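Local coordinates for protein helicase of the snf2/rad54 family (Sulfolobus solfataricus, PDB 1Z5Z) that probably couples ATP hydrolysis to movement along duplex DNA, as a SWI2/SNF2-type ATPase with a RecA-like C-terminal domain, at residues S222-L234 and E259-Y271. Numbering follows the deposited sequence.
Sequences SVGTLEEKIDQLL and ELRKVIELSVGGY
Ser267 meets the start of helix 226-234 with both its backbone and its hydroxyl. Its N-H donates to Gly224 O over 3.0 Å, nearly straight (166° at the hydrogen), in the carbonyl plane and on a lone pair. Leu266 adds a CA-H...O contact to the same oxygen. Lys229 NZ is modelled as donating to Ser267 OG, but at 2.5 Å the pair is too short for a normal N-H...O bond, so its detail is doubtful. Lys229 CG lies 3.4 Å from both Val263 O and Lys262 O, and bends at chi2 and chi4 swing the rest of the chain toward Ser267. Cut back to an alanine, Lys229 would lose the methylenes over Lys262 O and the charge near the helix end, and is likely to leave Ser267 OG without its modelled donor. Beside the lysine, Leu226 CA makes a CA-H...O contact of 3.3 Å to Val263 O, and its CB lies against Ile264. Val263 completes the apolar strip, its CG1 facing Leu226 and Ile230 and its CG2 reaching Leu233 CD1. On the loop side, the methyl CG2 of Thr225 lies alongside Leu266 CD1, 3.8 Å away. Thr225 OG1, turned between its own N and carbonyl carbon (chi1 67°), N-caps the helix by accepting from Glu227 N and also donates to Ser222 O. Gly224, at positive phi in the type II turn 222-225, gives its N-H to Glu228 OE2; a CB there would clash with Val268. Farther out, Tyr45 of helix 39-55 hydrogen-bonds both Leu226 N and Ile264 O. The helix axes approach to 8.7 Å, inclined at 108°; Leu226, at one N-terminal end, lies against Val263 and Ile264, at the other's C-terminal end. Lys229 NZ, 3.8 Å from Glu265 O, may ease the partial negative charge there, while the backbone bond holds Ser267 against the turn after strand 216-222.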
# COMPACT_ATOMS: atom_id res chain seq x y z
N SER A 222 -5.44 -5.97 -2.15
CA SER A 222 -5.37 -6.78 -3.36
C SER A 222 -6.00 -8.18 -3.21
O SER A 222 -5.55 -9.01 -2.41
CB SER A 222 -3.93 -6.88 -3.87
OG SER A 222 -3.57 -5.61 -4.36
N VAL A 223 -7.07 -8.40 -3.97
CA VAL A 223 -7.83 -9.65 -3.92
C VAL A 223 -6.97 -10.86 -4.16
O VAL A 223 -6.23 -10.93 -5.15
CB VAL A 223 -9.03 -9.65 -4.93
CG1 VAL A 223 -9.70 -11.03 -4.96
CG2 VAL A 223 -10.06 -8.56 -4.51
N GLY A 224 -7.05 -11.80 -3.22
CA GLY A 224 -6.32 -13.06 -3.32
C GLY A 224 -4.81 -13.01 -3.10
O GLY A 224 -4.10 -13.95 -3.48
N THR A 225 -4.32 -11.94 -2.47
CA THR A 225 -2.87 -11.84 -2.26
C THR A 225 -2.57 -11.81 -0.80
O THR A 225 -3.49 -11.87 0.03
CB THR A 225 -2.33 -10.55 -2.84
OG1 THR A 225 -2.88 -9.48 -2.09
CG2 THR A 225 -2.74 -10.41 -4.29
N LEU A 226 -1.28 -11.67 -0.49
CA LEU A 226 -0.87 -11.62 0.91
C LEU A 226 -1.55 -10.45 1.58
O LEU A 226 -1.69 -10.48 2.81
CB LEU A 226 0.68 -11.46 1.05
CG LEU A 226 1.30 -10.09 0.77
CD1 LEU A 226 2.77 -10.12 1.15
CD2 LEU A 226 1.18 -9.70 -0.70
N GLU A 227 -1.96 -9.41 0.83
CA GLU A 227 -2.61 -8.29 1.52
C GLU A 227 -3.95 -8.77 2.11
O GLU A 227 -4.34 -8.41 3.23
CB GLU A 227 -2.86 -7.13 0.56
CG GLU A 227 -1.59 -6.47 0.02
CD GLU A 227 -1.90 -5.23 -0.82
OE1 GLU A 227 -1.17 -4.21 -0.71
OE2 GLU A 227 -2.87 -5.29 -1.59
N GLU A 228 -4.67 -9.58 1.34
CA GLU A 228 -5.94 -10.09 1.83
C GLU A 228 -5.73 -11.05 3.01
O GLU A 228 -6.47 -10.97 3.99
CB GLU A 228 -6.69 -10.84 0.72
CG GLU A 228 -8.10 -11.22 1.18
CD GLU A 228 -9.02 -11.39 0.01
OE1 GLU A 228 -10.15 -10.86 0.07
OE2 GLU A 228 -8.61 -12.04 -0.97
N LYS A 229 -4.77 -11.97 2.88
CA LYS A 229 -4.46 -12.95 3.93
C LYS A 229 -4.07 -12.33 5.24
O LYS A 229 -4.56 -12.72 6.31
CB LYS A 229 -3.32 -13.86 3.50
CG LYS A 229 -3.74 -15.07 2.72
CD LYS A 229 -4.60 -14.70 1.57
CE LYS A 229 -4.91 -15.91 0.74
NZ LYS A 229 -4.75 -15.45 -0.63
N ILE A 230 -3.14 -11.39 5.19
CA ILE A 230 -2.73 -10.75 6.41
C ILE A 230 -3.90 -10.00 7.04
O ILE A 230 -4.11 -10.07 8.24
CB ILE A 230 -1.57 -9.79 6.16
CG1 ILE A 230 -0.29 -10.59 5.95
CG2 ILE A 230 -1.42 -8.87 7.35
CD1 ILE A 230 0.72 -9.94 4.95
N ASP A 231 -4.68 -9.29 6.23
CA ASP A 231 -5.80 -8.56 6.80
C ASP A 231 -6.75 -9.53 7.49
O ASP A 231 -7.15 -9.32 8.64
CB ASP A 231 -6.56 -7.80 5.73
CG ASP A 231 -7.53 -6.79 6.31
OD1 ASP A 231 -8.71 -7.13 6.50
OD2 ASP A 231 -7.09 -5.64 6.59
N GLN A 232 -7.12 -10.60 6.79
CA GLN A 232 -8.01 -11.60 7.36
C GLN A 232 -7.47 -12.17 8.66
O GLN A 232 -8.21 -12.30 9.63
CB GLN A 232 -8.23 -12.75 6.37
CG GLN A 232 -9.11 -12.37 5.21
CD GLN A 232 -9.15 -13.43 4.14
OE1 GLN A 232 -9.82 -13.26 3.11
NE2 GLN A 232 -8.44 -14.53 4.36
N LEU A 233 -6.19 -12.51 8.69
CA LEU A 233 -5.60 -13.08 9.91
C LEU A 233 -5.68 -12.19 11.17
O LEU A 233 -5.95 -12.69 12.27
CB LEU A 233 -4.14 -13.43 9.66
CG LEU A 233 -3.85 -14.78 9.04
CD1 LEU A 233 -2.37 -14.87 8.75
CD2 LEU A 233 -4.29 -15.91 10.00
N LEU A 234 -5.41 -10.89 11.01
CA LEU A 234 -5.47 -9.97 12.13
C LEU A 234 -6.89 -9.83 12.62
O LEU A 234 -7.16 -9.93 13.81
CB LEU A 234 -4.97 -8.59 11.72
CG LEU A 234 -3.60 -8.42 11.08
CD1 LEU A 234 -3.31 -6.93 10.94
CD2 LEU A 234 -2.52 -9.10 11.91
N GLU A 259 3.06 -22.90 5.91
CA GLU A 259 2.32 -21.76 6.43
C GLU A 259 2.58 -20.53 5.57
O GLU A 259 1.66 -19.76 5.29
CB GLU A 259 2.75 -21.46 7.86
CG GLU A 259 2.19 -22.40 8.89
CD GLU A 259 2.85 -22.21 10.24
OE1 GLU A 259 2.17 -22.45 11.25
OE2 GLU A 259 4.04 -21.83 10.27
N LEU A 260 3.83 -20.36 5.15
CA LEU A 260 4.19 -19.21 4.32
C LEU A 260 3.40 -19.23 2.99
O LEU A 260 2.86 -18.22 2.54
CB LEU A 260 5.69 -19.22 4.02
CG LEU A 260 6.19 -18.07 3.13
CD1 LEU A 260 6.00 -16.75 3.87
CD2 LEU A 260 7.66 -18.27 2.76
N ARG A 261 3.32 -20.40 2.37
CA ARG A 261 2.61 -20.51 1.09
C ARG A 261 1.13 -20.12 1.22
O ARG A 261 0.54 -19.58 0.29
CB ARG A 261 2.74 -21.95 0.56
CG ARG A 261 2.15 -22.17 -0.83
CD ARG A 261 2.45 -23.57 -1.37
NE ARG A 261 3.09 -23.42 -2.68
CZ ARG A 261 4.29 -23.87 -2.99
NH1 ARG A 261 4.99 -24.52 -2.08
NH2 ARG A 261 4.80 -23.64 -4.20
N LYS A 262 0.55 -20.38 2.38
CA LYS A 262 -0.86 -20.06 2.64
C LYS A 262 -1.00 -18.52 2.64
O LYS A 262 -1.96 -17.93 2.11
CB LYS A 262 -1.27 -20.64 4.02
CG LYS A 262 -2.62 -21.40 4.05
CD LYS A 262 -2.76 -22.40 2.88
CE LYS A 262 -2.44 -23.86 3.26
NZ LYS A 262 -2.59 -24.74 2.07
N VAL A 263 -0.01 -17.87 3.23
CA VAL A 263 -0.03 -16.42 3.31
C VAL A 263 0.21 -15.70 1.99
O VAL A 263 -0.56 -14.80 1.64
CB VAL A 263 0.98 -15.93 4.34
CG1 VAL A 263 1.10 -14.40 4.28
CG2 VAL A 263 0.53 -16.41 5.73
N ILE A 264 1.21 -16.13 1.23
CA ILE A 264 1.53 -15.39 -0.01
C ILE A 264 1.12 -15.89 -1.41
O ILE A 264 1.07 -15.12 -2.38
CB ILE A 264 3.05 -15.09 -0.05
CG1 ILE A 264 3.82 -16.34 -0.48
CG2 ILE A 264 3.53 -14.62 1.33
CD1 ILE A 264 5.34 -16.15 -0.46
N GLU A 265 0.83 -17.17 -1.54
CA GLU A 265 0.47 -17.68 -2.85
C GLU A 265 -0.82 -17.01 -3.36
O GLU A 265 -1.71 -16.73 -2.59
CB GLU A 265 0.32 -19.19 -2.73
CG GLU A 265 -0.33 -19.90 -3.85
CD GLU A 265 0.01 -21.37 -3.78
OE1 GLU A 265 1.12 -21.77 -4.26
OE2 GLU A 265 -0.81 -22.10 -3.20
N LEU A 266 -0.90 -16.76 -4.65
CA LEU A 266 -2.07 -16.13 -5.23
C LEU A 266 -3.26 -17.10 -5.22
O LEU A 266 -3.15 -18.18 -5.79
CB LEU A 266 -1.76 -15.71 -6.65
CG LEU A 266 -2.74 -14.74 -7.33
CD1 LEU A 266 -2.76 -13.38 -6.63
CD2 LEU A 266 -2.32 -14.58 -8.79
N SER A 267 -4.36 -16.74 -4.58
CA SER A 267 -5.53 -17.61 -4.54
C SER A 267 -6.70 -17.11 -5.39
O SER A 267 -7.85 -17.11 -4.96
CB SER A 267 -5.97 -17.79 -3.09
OG SER A 267 -6.15 -16.54 -2.46
N VAL A 268 -6.38 -16.69 -6.61
CA VAL A 268 -7.34 -16.17 -7.56
C VAL A 268 -7.81 -17.28 -8.50
O VAL A 268 -7.03 -18.13 -8.91
CB VAL A 268 -6.67 -15.05 -8.41
CG1 VAL A 268 -7.49 -14.74 -9.62
CG2 VAL A 268 -6.48 -13.80 -7.52
N GLY A 269 -9.09 -17.28 -8.82
CA GLY A 269 -9.61 -18.29 -9.71
C GLY A 269 -8.84 -18.23 -11.01
O GLY A 269 -8.49 -17.14 -11.49
N GLY A 270 -8.54 -19.38 -11.59
CA GLY A 270 -7.79 -19.40 -12.83
C GLY A 270 -6.34 -19.70 -12.54
O GLY A 270 -5.63 -20.20 -13.41
N TYR A 271 -5.88 -19.41 -11.33
CA TYR A 271 -4.47 -19.66 -10.99
C TYR A 271 -4.25 -20.78 -9.95
O TYR A 271 -3.13 -20.81 -9.39
CB TYR A 271 -3.81 -18.38 -10.48
CG TYR A 271 -3.92 -17.21 -11.44
CD1 TYR A 271 -5.14 -16.57 -11.64
CD2 TYR A 271 -2.80 -16.76 -12.16
CE1 TYR A 271 -5.26 -15.51 -12.54
CE2 TYR A 271 -2.92 -15.70 -13.07
CZ TYR A 271 -4.16 -15.08 -13.25
OH TYR A 271 -4.30 -14.04 -14.13
OXT TYR A 271 -5.18 -21.61 -9.70